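Polyisoprenyl-teichoic acid--peptidoglycan teichoic acid transferase TagV (Bacillus subtilis, PDB 6UF3) is a bacterial envelope transferase of the LytR-CpsA-Psr family, an alpha/beta protein built around a mixed beta sheet with helices packed against it. Local coordinates at residues S7-G12 with D74-T79; V30-P35 with K251-H256; M40-I45 with K217-L222; P46-V51 with N235-E240. All coordinates share one frame; numbering follows the deposited sequence.

Interaction 1 of 4, residues S7-G12 with D74-T79; sequences SILFMG and DETVET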
loop_
_atom_site.group_PDB
_atom_site.type_symbol
_atom_site.label_atom_id
_atom_site.label_comp_id
_atom_site.label_asym_id
_atom_site.label_seq_id
_atom_site.Cartn_x
_atom_site.Cartn_y
_atom_site.Cartn_z
ATOM N N SER A 7 7.936 -3.555 9.736
ATOM C CA SER A 7 6.989 -3.539 8.634
ATOM C C SER A 7 6.185 -2.236 8.613
ATOM O O SER A 7 6.030 -1.568 9.634
ATOM C CB SER A 7 6.019 -4.723 8.743
ATOM O OG SER A 7 5.350 -4.639 10.001
ATOM N N ILE A 8 5.689 -1.889 7.425
ATOM C CA ILE A 8 4.808 -0.742 7.205
ATOM C C ILE A 8 3.580 -1.228 6.446
ATOM O O ILE A 8 3.706 -1.942 5.447
ATOM C CB ILE A 8 5.487 0.381 6.401
ATOM C CG1 ILE A 8 6.861 0.734 6.965
ATOM C CG2 ILE A 8 4.574 1.623 6.366
ATOM C CD1 ILE A 8 7.630 1.707 6.077
ATOM N N LEU A 9 2.393 -0.844 6.916
ATOM C CA LEU A 9 1.168 -1.022 6.144
ATOM C C LEU A 9 0.764 0.323 5.554
ATOM O O LEU A 9 0.571 1.300 6.292
ATOM C CB LEU A 9 0.027 -1.578 7.007
ATOM C CG LEU A 9 -1.359 -1.601 6.325
ATOM C CD1 LEU A 9 -1.393 -2.520 5.096
ATOM C CD2 LEU A 9 -2.474 -2.019 7.326
ATOM N N PHE A 10 0.622 0.361 4.235
ATOM C CA PHE A 10 0.141 1.520 3.501
ATOM C C PHE A 10 -1.326 1.300 3.163
ATOM O O PHE A 10 -1.676 0.306 2.524
ATOM C CB PHE A 10 0.944 1.718 2.211
ATOM C CG PHE A 10 2.383 2.101 2.433
ATOM C CD1 PHE A 10 3.358 1.122 2.583
ATOM C CD2 PHE A 10 2.761 3.435 2.468
ATOM C CE1 PHE A 10 4.690 1.470 2.781
ATOM C CE2 PHE A 10 4.081 3.787 2.677
ATOM C CZ PHE A 10 5.044 2.800 2.822
ATOM N N MET A 11 -2.175 2.225 3.602
ATOM C CA MET A 11 -3.617 2.182 3.385
ATOM C C MET A 11 -4.005 3.370 2.517
ATOM O O MET A 11 -3.695 4.520 2.856
ATOM C CB MET A 11 -4.366 2.213 4.721
ATOM C CG MET A 11 -4.191 0.941 5.536
ATOM S SD MET A 11 -4.658 1.151 7.282
ATOM C CE MET A 11 -3.182 1.952 7.921
ATOM N N GLY A 12 -4.640 3.090 1.382
ATOM C CA GLY A 12 -5.255 4.112 0.557
ATOM C C GLY A 12 -6.771 4.035 0.690
ATOM O O GLY A 12 -7.355 2.965 0.518
ATOM N N ASP A 74 -7.117 0.990 13.113
ATOM C CA ASP A 74 -6.745 -0.034 14.089
ATOM C C ASP A 74 -7.286 -1.400 13.681
ATOM O O ASP A 74 -6.588 -2.420 13.791
ATOM C CB ASP A 74 -7.272 0.335 15.481
ATOM C CG ASP A 74 -6.583 1.550 16.088
ATOM O OD1 ASP A 74 -5.577 2.042 15.524
ATOM O OD2 ASP A 74 -7.055 2.009 17.151
ATOM N N GLU A 75 -8.536 -1.441 13.213
ATOM C CA GLU A 75 -9.109 -2.713 12.776
ATOM C C GLU A 75 -8.419 -3.224 11.516
ATOM O O GLU A 75 -8.138 -4.422 11.402
ATOM C CB GLU A 75 -10.623 -2.560 12.582
ATOM C CG GLU A 75 -11.349 -3.820 12.164
ATOM C CD GLU A 75 -11.318 -4.928 13.206
ATOM O OE1 GLU A 75 -11.117 -4.647 14.396
ATOM O OE2 GLU A 75 -11.499 -6.102 12.826
ATOM N N THR A 76 -8.094 -2.329 10.574
ATOM C CA THR A 76 -7.382 -2.781 9.379
ATOM C C THR A 76 -6.003 -3.332 9.729
ATOM O O THR A 76 -5.607 -4.398 9.241
ATOM C CB THR A 76 -7.240 -1.634 8.373
ATOM O OG1 THR A 76 -8.538 -1.231 7.940
ATOM C CG2 THR A 76 -6.471 -2.104 7.159
ATOM N N VAL A 77 -5.253 -2.611 10.571
ATOM C CA VAL A 77 -3.922 -3.060 10.974
ATOM C C VAL A 77 -3.997 -4.435 11.620
ATOM O O VAL A 77 -3.232 -5.343 11.276
ATOM C CB VAL A 77 -3.259 -2.043 11.914
ATOM C CG1 VAL A 77 -2.021 -2.671 12.564
ATOM C CG2 VAL A 77 -2.859 -0.773 11.134
ATOM N N GLU A 78 -4.925 -4.615 12.555
ATOM C CA GLU A 78 -4.995 -5.895 13.250
ATOM C C GLU A 78 -5.470 -7.011 12.326
ATOM O O GLU A 78 -5.028 -8.160 12.451
ATOM C CB GLU A 78 -5.917 -5.776 14.463
ATOM C CG GLU A 78 -5.526 -6.691 15.596
ATOM C CD GLU A 78 -6.574 -6.740 16.702
ATOM O OE1 GLU A 78 -7.597 -6.033 16.594
ATOM O OE2 GLU A 78 -6.367 -7.492 17.674
ATOM N N THR A 79 -6.379 -6.701 11.400
ATOM C CA THR A 79 -6.827 -7.713 10.453
ATOM C C THR A 79 -5.687 -8.152 9.536
ATOM O O THR A 79 -5.534 -9.349 9.261
ATOM C CB THR A 79 -8.018 -7.185 9.648
ATOM O OG1 THR A 79 -9.101 -6.917 10.547
ATOM C CG2 THR A 79 -8.479 -8.221 8.613
#
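Leu9 and Met11 of strand 7-12 face Thr76 and Val77 of helix 74-79 across axes that approach to 10.2 Å, with chain directions 130° apart. Because strand residues alternate in direction, these two residues share one side of the sheet and present it to a single turn of the helix. Leu9 swings CG anti to its backbone nitrogen (chi1 171°), which carries CD2 out to the helix. There the methyl is shared evenly: Leu9 CD2 lies 4.0 Å from Thr76 CG2 and 4.0 Å from Val77 CG2. The Leu9 side chain crosses that of Thr76 at about a right angle and slides past that of Val77 in the opposite direction. Met11 runs its thioether alongside Thr76, SD 3.7 Å from Thr76 CG2; the bend at chi3 (-80°) then carries CE to within 4.2 Å of Val77 CG2. Thr76 thus offers its methyl to both strand residues, while its OG1 makes a weak hydrogen bond to Gly72 O within the helix. Leu28 of strand 25-34 touches both Met11 and Thr76. With no hydrogen bond between the segments, helix and strand are held by the fit of methyl, methylene and thioether groups, through shape rather than bond direction.

Interaction 2 of 4, residues V30-P35 with K251-H256; sequences VVTLDP and KTLQEH
The imidazole of His256 turns an edge to Thr32, where two oxygens of that residue lie near the ring plane: OG1 stands 2.9 Å from His256 ND1 in a hydrogen bond that either partner could donate, and the carbonyl O is 3.2 Å from His256 CE1. To one side of the ring plane, past its CG end, lies Lys41 CE of the adjacent strand. Asp34 approaches obliquely, its CB 3.4 Å from His256 NE2. That second nitrogen is hydrogen-bonded to Thr39 OG1, so both ring nitrogens of this buried histidine are satisfied and the rotation of the ring is fixed. Thr32 holds OG1 between its backbone nitrogen and carbonyl carbon (chi1 55°), which directs the hydroxyl to the ring and leaves CG2 against Leu253 CD2 at 3.9 Å. The carboxylate of Asp34 reaches the helix indirectly: a water gives one proton to Asp34 OD2 at 2.7 Å and the other to His256 O at 2.8 Å, while Asn37 ND2 also binds OD2. Strand 30-34 and helix 251-256 run 36° apart, Leu253 and His256 being one turn apart on the helix side that meets the sheet. Such packing of a C-terminal helix on a central strand is characteristic of a layered alpha/beta fold, here with a buried histidine hydrogen-bonded to threonines of two adjacent strands.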
loop_
_atom_site.group_PDB
_atom_site.type_symbol
_atom_site.label_atom_id
_atom_site.label_comp_id
_atom_site.label_asym_id
_atom_site.label_seq_id
_atom_site.Cartn_x
_atom_site.Cartn_y
_atom_site.Cartn_z
ATOM N N VAL A 30 1.750 -3.938 2.078
ATOM C CA VAL A 30 2.661 -4.179 3.189
ATOM C C VAL A 30 4.083 -4.185 2.646
ATOM O O VAL A 30 4.361 -4.838 1.634
ATOM C CB VAL A 30 2.344 -5.511 3.882
ATOM C CG1 VAL A 30 3.424 -5.877 4.879
ATOM C CG2 VAL A 30 0.985 -5.389 4.592
ATOM N N VAL A 31 4.975 -3.455 3.312
ATOM C CA VAL A 31 6.407 -3.493 3.011
ATOM C C VAL A 31 7.123 -3.956 4.270
ATOM O O VAL A 31 6.843 -3.452 5.363
ATOM C CB VAL A 31 6.928 -2.116 2.556
ATOM C CG1 VAL A 31 8.456 -2.138 2.384
ATOM C CG2 VAL A 31 6.247 -1.687 1.268
ATOM N N THR A 32 8.027 -4.926 4.133
ATOM C CA THR A 32 8.887 -5.318 5.240
ATOM C C THR A 32 10.315 -4.871 4.930
ATOM O O THR A 32 10.737 -4.881 3.773
ATOM C CB THR A 32 8.824 -6.829 5.528
ATOM O OG1 THR A 32 9.126 -7.574 4.344
ATOM C CG2 THR A 32 7.416 -7.229 5.986
ATOM N N LEU A 33 11.030 -4.439 5.957
ATOM C CA LEU A 33 12.350 -3.837 5.789
ATOM C C LEU A 33 13.333 -4.497 6.742
ATOM O O LEU A 33 13.028 -4.727 7.919
ATOM C CB LEU A 33 12.299 -2.316 6.040
ATOM C CG LEU A 33 11.403 -1.454 5.139
ATOM C CD1 LEU A 33 9.990 -1.307 5.732
ATOM C CD2 LEU A 33 12.009 -0.084 4.925
ATOM N N ASP A 34 14.523 -4.815 6.218
ATOM C CA ASP A 34 15.634 -5.300 7.027
ATOM C C ASP A 34 16.744 -4.275 6.834
ATOM O O ASP A 34 17.549 -4.381 5.884
ATOM C CB ASP A 34 16.056 -6.706 6.605
ATOM C CG ASP A 34 17.139 -7.288 7.492
ATOM O OD1 ASP A 34 17.587 -6.602 8.437
ATOM O OD2 ASP A 34 17.555 -8.436 7.231
ATOM N N PRO A 35 16.780 -3.225 7.669
ATOM C CA PRO A 35 17.736 -2.131 7.429
ATOM C C PRO A 35 19.183 -2.531 7.608
ATOM O O PRO A 35 20.057 -1.972 6.926
ATOM C CB PRO A 35 17.322 -1.065 8.457
ATOM C CG PRO A 35 15.878 -1.338 8.731
ATOM C CD PRO A 35 15.753 -2.852 8.664
ATOM N N LYS A 251 5.689 -17.309 6.033
ATOM C CA LYS A 251 7.022 -17.724 6.454
ATOM C C LYS A 251 8.087 -16.799 5.883
ATOM O O LYS A 251 9.075 -16.483 6.557
ATOM C CB LYS A 251 7.287 -19.170 6.026
ATOM C CG LYS A 251 6.894 -20.204 7.073
ATOM C CD LYS A 251 7.512 -21.559 6.775
ATOM C CE LYS A 251 6.700 -22.320 5.740
ATOM N NZ LYS A 251 5.395 -22.788 6.284
ATOM N N THR A 252 7.894 -16.343 4.648
ATOM C CA THR A 252 8.875 -15.466 4.013
ATOM C C THR A 252 8.961 -14.122 4.723
ATOM O O THR A 252 10.061 -13.622 5.003
ATOM C CB THR A 252 8.512 -15.280 2.541
ATOM O OG1 THR A 252 8.514 -16.564 1.904
ATOM C CG2 THR A 252 9.526 -14.371 1.841
ATOM N N LEU A 253 7.805 -13.526 5.029
ATOM C CA LEU A 253 7.791 -12.239 5.729
ATOM C C LEU A 253 8.320 -12.379 7.153
ATOM O O LEU A 253 9.068 -11.519 7.634
ATOM C CB LEU A 253 6.373 -11.665 5.741
ATOM C CG LEU A 253 5.807 -11.288 4.375
ATOM C CD1 LEU A 253 4.406 -10.733 4.491
ATOM C CD2 LEU A 253 6.734 -10.299 3.654
ATOM N N GLN A 254 7.935 -13.456 7.840
ATOM C CA GLN A 254 8.451 -13.735 9.177
ATOM C C GLN A 254 9.967 -13.848 9.181
ATOM O O GLN A 254 10.640 -13.273 10.046
ATOM C CB GLN A 254 7.823 -15.025 9.707
ATOM C CG GLN A 254 6.373 -14.848 10.081
ATOM C CD GLN A 254 5.632 -16.159 10.175
ATOM O OE1 GLN A 254 6.204 -17.243 9.973
ATOM N NE2 GLN A 254 4.345 -16.078 10.503
ATOM N N GLU A 255 10.524 -14.606 8.229
ATOM C CA GLU A 255 11.976 -14.732 8.156
ATOM C C GLU A 255 12.623 -13.383 7.883
ATOM O O GLU A 255 13.653 -13.052 8.485
ATOM C CB GLU A 255 12.363 -15.751 7.082
ATOM N N HIS A 256 12.029 -12.584 6.991
ATOM C CA HIS A 256 12.613 -11.278 6.703
ATOM C C HIS A 256 12.614 -10.401 7.947
ATOM O O HIS A 256 13.571 -9.658 8.192
ATOM C CB HIS A 256 11.857 -10.600 5.565
ATOM C CG HIS A 256 12.564 -9.402 5.007
ATOM N ND1 HIS A 256 11.929 -8.200 4.779
ATOM C CD2 HIS A 256 13.857 -9.218 4.650
ATOM C CE1 HIS A 256 12.796 -7.332 4.290
ATOM N NE2 HIS A 256 13.974 -7.925 4.203
HETATM O O HOH W 1 16.134 -10.604 7.799
#

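Interaction 3 of 4, residues M40-I45 with K217-L222; sequences MKMLSI and KKIDTL
Lys41 follows Asp220 along its whole length, the two side chains lying side by side and pointing the same way. Its CB is 3.5 Å from Asp220 O, and CG then passes 3.8 Å from Asp220 CB. Farther out, CD and CE both pass close to Asp220 OD2. A bend at the last torsion (chi4 -66°) brings NZ back to Asp220 OD2 at 2.9 Å, a salt bridge that uses the anti lone pair of the oxygen. The flanking backbone bonds set this pairing: Asp220 N donates to Met40 O at 3.1 Å, and Met42 N to Asp220 O at 3.0 Å. Leu222 N continues the ladder to Met42 O at 2.8 Å. Beyond these direct bonds, one water links Met40 N to Lys218 O and another links Ser44 N to Leu222 O. On the opposite face of the sheet, Met42 packs its CB 3.6 Å from Ile219 CG2 and its CE 4.0 Å from Ile219 CD1, beneath helix 158-177. The Lys41 face is covered instead by helix 243-257. Strand 220-222 is therefore a parallel edge strand laid beside 39-44, completing one margin of the mixed sheet in an alpha/beta/alpha layered fold.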
loop_
_atom_site.group_PDB
_atom_site.type_symbol
_atom_site.label_atom_id
_atom_site.label_comp_id
_atom_site.label_asym_id
_atom_site.label_seq_id
_atom_site.Cartn_x
_atom_site.Cartn_y
_atom_site.Cartn_z
ATOM N N MET A 40 14.281 -5.104 1.269
ATOM C CA MET A 40 12.841 -4.854 1.346
ATOM C C MET A 40 12.054 -5.964 0.664
ATOM O O MET A 40 12.487 -6.536 -0.335
ATOM C CB MET A 40 12.424 -3.547 0.649
ATOM C CG MET A 40 12.855 -2.260 1.298
ATOM S SD MET A 40 11.912 -0.899 0.556
ATOM C CE MET A 40 13.068 0.447 0.835
ATOM N N LYS A 41 10.846 -6.213 1.180
ATOM C CA LYS A 41 9.865 -7.056 0.510
ATOM C C LYS A 41 8.547 -6.299 0.460
ATOM O O LYS A 41 8.314 -5.403 1.275
ATOM C CB LYS A 41 9.684 -8.402 1.220
ATOM C CG LYS A 41 10.995 -9.151 1.362
ATOM C CD LYS A 41 10.802 -10.632 1.684
ATOM C CE LYS A 41 12.132 -11.300 1.940
ATOM N NZ LYS A 41 13.005 -11.358 0.732
ATOM N N MET A 42 7.709 -6.637 -0.525
ATOM C CA MET A 42 6.460 -5.910 -0.749
ATOM C C MET A 42 5.353 -6.872 -1.149
ATOM O O MET A 42 5.586 -7.811 -1.909
ATOM C CB MET A 42 6.621 -4.823 -1.837
ATOM C CG MET A 42 5.331 -3.999 -2.063
ATOM S SD MET A 42 5.437 -2.739 -3.350
ATOM C CE MET A 42 6.739 -1.697 -2.691
ATOM N N LEU A 43 4.144 -6.618 -0.636
ATOM C CA LEU A 43 2.989 -7.459 -0.901
ATOM C C LEU A 43 1.735 -6.590 -0.925
ATOM O O LEU A 43 1.463 -5.904 0.058
ATOM C CB LEU A 43 2.886 -8.525 0.194
ATOM C CG LEU A 43 1.662 -9.417 0.348
ATOM C CD1 LEU A 43 1.680 -10.519 -0.704
ATOM C CD2 LEU A 43 1.659 -9.989 1.743
ATOM N N SER A 44 0.976 -6.600 -2.029
ATOM C CA SER A 44 -0.347 -5.975 -1.968
ATOM C C SER A 44 -1.389 -7.016 -1.601
ATOM O O SER A 44 -1.224 -8.203 -1.871
ATOM C CB SER A 44 -0.722 -5.283 -3.284
ATOM O OG SER A 44 -0.760 -6.187 -4.373
ATOM N N ILE A 45 -2.455 -6.563 -0.957
ATOM C CA ILE A 45 -3.562 -7.438 -0.586
ATOM C C ILE A 45 -4.801 -6.990 -1.352
ATOM O O ILE A 45 -5.278 -5.868 -1.146
ATOM C CB ILE A 45 -3.836 -7.418 0.924
ATOM C CG1 ILE A 45 -2.555 -7.722 1.717
ATOM C CG2 ILE A 45 -4.951 -8.406 1.240
ATOM C CD1 ILE A 45 -2.668 -7.387 3.224
ATOM N N LYS A 217 13.734 -2.201 -8.138
ATOM C CA LYS A 217 13.942 -3.514 -8.743
ATOM C C LYS A 217 14.425 -4.528 -7.711
ATOM O O LYS A 217 14.146 -5.724 -7.839
ATOM C CB LYS A 217 14.933 -3.424 -9.907
ATOM C CG LYS A 217 15.199 -4.764 -10.603
ATOM C CD LYS A 217 15.970 -4.596 -11.895
ATOM C CE LYS A 217 16.474 -5.942 -12.417
ATOM N NZ LYS A 217 15.465 -7.020 -12.172
ATOM N N LYS A 218 15.121 -4.069 -6.669
ATOM C CA LYS A 218 15.670 -4.985 -5.679
ATOM C C LYS A 218 14.641 -5.480 -4.678
ATOM O O LYS A 218 14.939 -6.415 -3.926
ATOM C CB LYS A 218 16.828 -4.323 -4.935
ATOM C CG LYS A 218 18.076 -4.183 -5.812
ATOM C CD LYS A 218 19.141 -3.354 -5.135
ATOM C CE LYS A 218 20.380 -3.235 -6.016
ATOM N NZ LYS A 218 21.357 -2.316 -5.380
ATOM N N ILE A 219 13.451 -4.882 -4.652
ATOM C CA ILE A 219 12.412 -5.320 -3.725
ATOM C C ILE A 219 11.943 -6.711 -4.120
ATOM O O ILE A 219 11.713 -6.995 -5.302
ATOM C CB ILE A 219 11.237 -4.332 -3.720
ATOM C CG1 ILE A 219 11.712 -2.952 -3.283
ATOM C CG2 ILE A 219 10.124 -4.846 -2.788
ATOM C CD1 ILE A 219 10.693 -1.831 -3.535
ATOM N N ASP A 220 11.805 -7.589 -3.129
ATOM C CA ASP A 220 11.261 -8.924 -3.361
ATOM C C ASP A 220 9.747 -8.810 -3.304
ATOM O O ASP A 220 9.180 -8.570 -2.232
ATOM C CB ASP A 220 11.792 -9.904 -2.318
ATOM C CG ASP A 220 11.302 -11.331 -2.542
ATOM O OD1 ASP A 220 10.798 -11.631 -3.653
ATOM O OD2 ASP A 220 11.417 -12.149 -1.597
ATOM N N THR A 221 9.077 -8.914 -4.445
ATOM C CA THR A 221 7.632 -8.698 -4.460
ATOM C C THR A 221 6.929 -10.045 -4.365
ATOM O O THR A 221 7.088 -10.901 -5.240
ATOM C CB THR A 221 7.174 -7.920 -5.696
ATOM O OG1 THR A 221 7.842 -6.649 -5.729
ATOM C CG2 THR A 221 5.673 -7.656 -5.617
ATOM N N LEU A 222 6.157 -10.216 -3.293
ATOM C CA LEU A 222 5.396 -11.428 -3.033
ATOM C C LEU A 222 3.959 -11.225 -3.483
ATOM O O LEU A 222 3.532 -10.113 -3.789
ATOM C CB LEU A 222 5.438 -11.793 -1.547
ATOM C CG LEU A 222 6.825 -11.799 -0.894
ATOM C CD1 LEU A 222 6.727 -12.280 0.538
ATOM C CD2 LEU A 222 7.811 -12.658 -1.664
HETATM O O HOH W 2 15.725 -6.098 -1.215
HETATM O O HOH W 3 1.659 -8.325 -4.314
#

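Interaction 4 of 4, residues P46-V51 with N235-E240; sequences PRDTRV and NTYYFE
Pro46 O, in a turn that packs against Phe239, is gripped by both Thr49 OG1 at 2.7 Å and Thr49 N at 3.1 Å, the two donors coming from the same face of its carbonyl plane. The backbone bond closes a type I beta turn from Pro46 to Thr49 and the hydroxyl reinforces it; Pro46 CG lies 3.7 Å from Phe239 CD2. Phe239 is bonded at both ends of its backbone: its N donates to Asp48 O at 2.9 Å, and its O accepts from Arg50 N at 2.9 Å. Asp48 brings its carboxylate to the edge of the Tyr237 ring, the planes 87° apart, while its OD1 forms a salt bridge with Lys63; the Tyr237 hydroxyl bonds Asp228. Arg50, extended from CG to NE, lays CD over one face of the Tyr238 ring. Its NH1 then reaches Glu240 OE1 at 3.0 Å in a salt bridge, the oxygen lying in the guanidinium plane but met from above its own carboxylate plane. Glu240 starts out pointing away, and the bend at chi2 (71°) returns its carboxylate to Arg50. The Phe239 backbone bonds make a single beta bridge with Thr49, joining this turn to the surface beta hairpin 226-231/236-241.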
loop_
_atom_site.group_PDB
_atom_site.type_symbol
_atom_site.label_atom_id
_atom_site.label_comp_id
_atom_site.label_asym_id
_atom_site.label_seq_id
_atom_site.Cartn_x
_atom_site.Cartn_y
_atom_site.Cartn_z
ATOM N N PRO A 46 -5.370 -7.833 -2.221
ATOM C CA PRO A 46 -6.559 -7.432 -2.989
ATOM C C PRO A 46 -7.693 -7.010 -2.067
ATOM O O PRO A 46 -7.880 -7.587 -0.996
ATOM C CB PRO A 46 -6.917 -8.704 -3.773
ATOM C CG PRO A 46 -5.609 -9.434 -3.909
ATOM C CD PRO A 46 -4.840 -9.144 -2.652
ATOM N N ARG A 47 -8.440 -5.985 -2.499
ATOM C CA ARG A 47 -9.467 -5.385 -1.644
ATOM C C ARG A 47 -10.574 -6.374 -1.306
ATOM O O ARG A 47 -11.232 -6.238 -0.265
ATOM C CB ARG A 47 -10.065 -4.151 -2.323
ATOM N N ASP A 48 -10.800 -7.365 -2.166
ATOM C CA ASP A 48 -11.864 -8.345 -1.975
ATOM C C ASP A 48 -11.390 -9.616 -1.282
ATOM O O ASP A 48 -12.142 -10.591 -1.243
ATOM C CB ASP A 48 -12.502 -8.704 -3.316
ATOM C CG ASP A 48 -13.077 -7.498 -4.033
ATOM O OD1 ASP A 48 -14.045 -6.913 -3.514
ATOM O OD2 ASP A 48 -12.559 -7.128 -5.111
ATOM N N THR A 49 -10.177 -9.630 -0.724
ATOM C CA THR A 49 -9.679 -10.844 -0.088
ATOM C C THR A 49 -10.580 -11.255 1.074
ATOM O O THR A 49 -10.849 -10.466 1.986
ATOM C CB THR A 49 -8.239 -10.656 0.400
ATOM O OG1 THR A 49 -7.426 -10.214 -0.686
ATOM C CG2 THR A 49 -7.674 -11.986 0.903
ATOM N N ARG A 50 -11.048 -12.500 1.030
ATOM C CA ARG A 50 -11.975 -13.037 2.026
ATOM C C ARG A 50 -11.205 -13.431 3.287
ATOM O O ARG A 50 -10.387 -14.358 3.263
ATOM C CB ARG A 50 -12.733 -14.222 1.435
ATOM C CG ARG A 50 -13.828 -14.810 2.335
ATOM C CD ARG A 50 -14.746 -15.686 1.498
ATOM N NE ARG A 50 -15.675 -16.495 2.299
ATOM C CZ ARG A 50 -15.473 -17.769 2.617
ATOM N NH1 ARG A 50 -14.378 -18.396 2.207
ATOM N NH2 ARG A 50 -16.368 -18.430 3.343
ATOM N N VAL A 51 -11.469 -12.737 4.400
ATOM C CA VAL A 51 -10.701 -12.894 5.632
ATOM C C VAL A 51 -11.639 -12.778 6.824
ATOM O O VAL A 51 -12.738 -12.226 6.730
ATOM C CB VAL A 51 -9.579 -11.837 5.787
ATOM C CG1 VAL A 51 -8.600 -11.899 4.619
ATOM C CG2 VAL A 51 -10.184 -10.439 5.936
ATOM N N ASN A 235 -24.127 -13.621 -6.414
ATOM C CA ASN A 235 -22.770 -13.696 -6.952
ATOM C C ASN A 235 -21.894 -12.575 -6.398
ATOM O O ASN A 235 -21.247 -11.833 -7.142
ATOM C CB ASN A 235 -22.782 -13.677 -8.482
ATOM C CG ASN A 235 -23.408 -14.919 -9.074
ATOM O OD1 ASN A 235 -23.063 -16.042 -8.703
ATOM N ND2 ASN A 235 -24.336 -14.725 -10.004
ATOM N N THR A 236 -21.881 -12.451 -5.073
ATOM C CA THR A 236 -20.955 -11.528 -4.432
ATOM C C THR A 236 -19.525 -11.982 -4.693
ATOM O O THR A 236 -19.172 -13.128 -4.407
ATOM C CB THR A 236 -21.218 -11.466 -2.929
ATOM O OG1 THR A 236 -22.618 -11.264 -2.695
ATOM C CG2 THR A 236 -20.419 -10.337 -2.291
ATOM N N TYR A 237 -18.700 -11.085 -5.238
ATOM C CA TYR A 237 -17.338 -11.459 -5.595
ATOM C C TYR A 237 -16.414 -11.389 -4.387
ATOM O O TYR A 237 -16.362 -10.371 -3.687
ATOM C CB TYR A 237 -16.784 -10.564 -6.708
ATOM C CG TYR A 237 -15.313 -10.825 -6.956
ATOM C CD1 TYR A 237 -14.909 -11.889 -7.748
ATOM C CD2 TYR A 237 -14.329 -10.023 -6.378
ATOM C CE1 TYR A 237 -13.579 -12.152 -7.969
ATOM C CE2 TYR A 237 -12.981 -10.286 -6.589
ATOM C CZ TYR A 237 -12.616 -11.356 -7.388
ATOM O OH TYR A 237 -11.284 -11.635 -7.617
ATOM N N TYR A 238 -15.649 -12.457 -4.180
ATOM C CA TYR A 238 -14.564 -12.499 -3.216
ATOM C C TYR A 238 -13.303 -13.017 -3.891
ATOM O O TYR A 238 -13.363 -13.770 -4.864
ATOM C CB TYR A 238 -14.877 -13.417 -2.045
ATOM C CG TYR A 238 -15.991 -12.931 -1.165
ATOM C CD1 TYR A 238 -17.313 -13.249 -1.447
ATOM C CD2 TYR A 238 -15.718 -12.161 -0.041
ATOM C CE1 TYR A 238 -18.336 -12.808 -0.631
ATOM C CE2 TYR A 238 -16.732 -11.714 0.774
ATOM C CZ TYR A 238 -18.034 -12.038 0.476
ATOM O OH TYR A 238 -19.045 -11.593 1.295
ATOM N N PHE A 239 -12.158 -12.627 -3.349
ATOM C CA PHE A 239 -10.887 -13.247 -3.705
ATOM C C PHE A 239 -10.501 -14.198 -2.585
ATOM O O PHE A 239 -10.185 -13.762 -1.472
ATOM C CB PHE A 239 -9.801 -12.200 -3.929
ATOM C CG PHE A 239 -8.509 -12.778 -4.436
ATOM C CD1 PHE A 239 -8.453 -13.400 -5.668
ATOM C CD2 PHE A 239 -7.349 -12.684 -3.683
ATOM C CE1 PHE A 239 -7.263 -13.932 -6.150
ATOM C CE2 PHE A 239 -6.143 -13.214 -4.165
ATOM C CZ PHE A 239 -6.107 -13.829 -5.396
ATOM N N GLU A 240 -10.536 -15.503 -2.864
ATOM C CA GLU A 240 -10.240 -16.486 -1.837
ATOM C C GLU A 240 -8.751 -16.799 -1.854
ATOM O O GLU A 240 -8.251 -17.298 -2.872
ATOM C CB GLU A 240 -11.052 -17.755 -2.050
ATOM C CG GLU A 240 -10.755 -18.854 -1.046
ATOM C CD GLU A 240 -11.261 -18.569 0.354
ATOM O OE1 GLU A 240 -12.024 -17.591 0.552
ATOM O OE2 GLU A 240 -10.883 -19.339 1.262
HETATM O O HOH W 4 -11.065 -17.359 3.230
#

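In the fold
Interactions 1, 2 and 3 share the mixed sheet, whose neighbouring strands join them. Ile8 N lies 2.8 Å from Val31 O, a probable hydrogen bond between interactions 1 and 2, and Val30 N lies 2.8 Å from Leu43 O, probably bonding interaction 2 to interaction 3. The last two have centres only about 9 Å apart. Helices 72-84 and 243-257, from interactions 1 and 2, cover the same face of the sheet. Interaction 4 is peripheral, its centre about 17 Å from that of the chain, yet Pro46 follows directly on Ile45 of interaction 3. It also touches interaction 1, where Val51 CG2 packs 3.9 Å from Thr79 CG2.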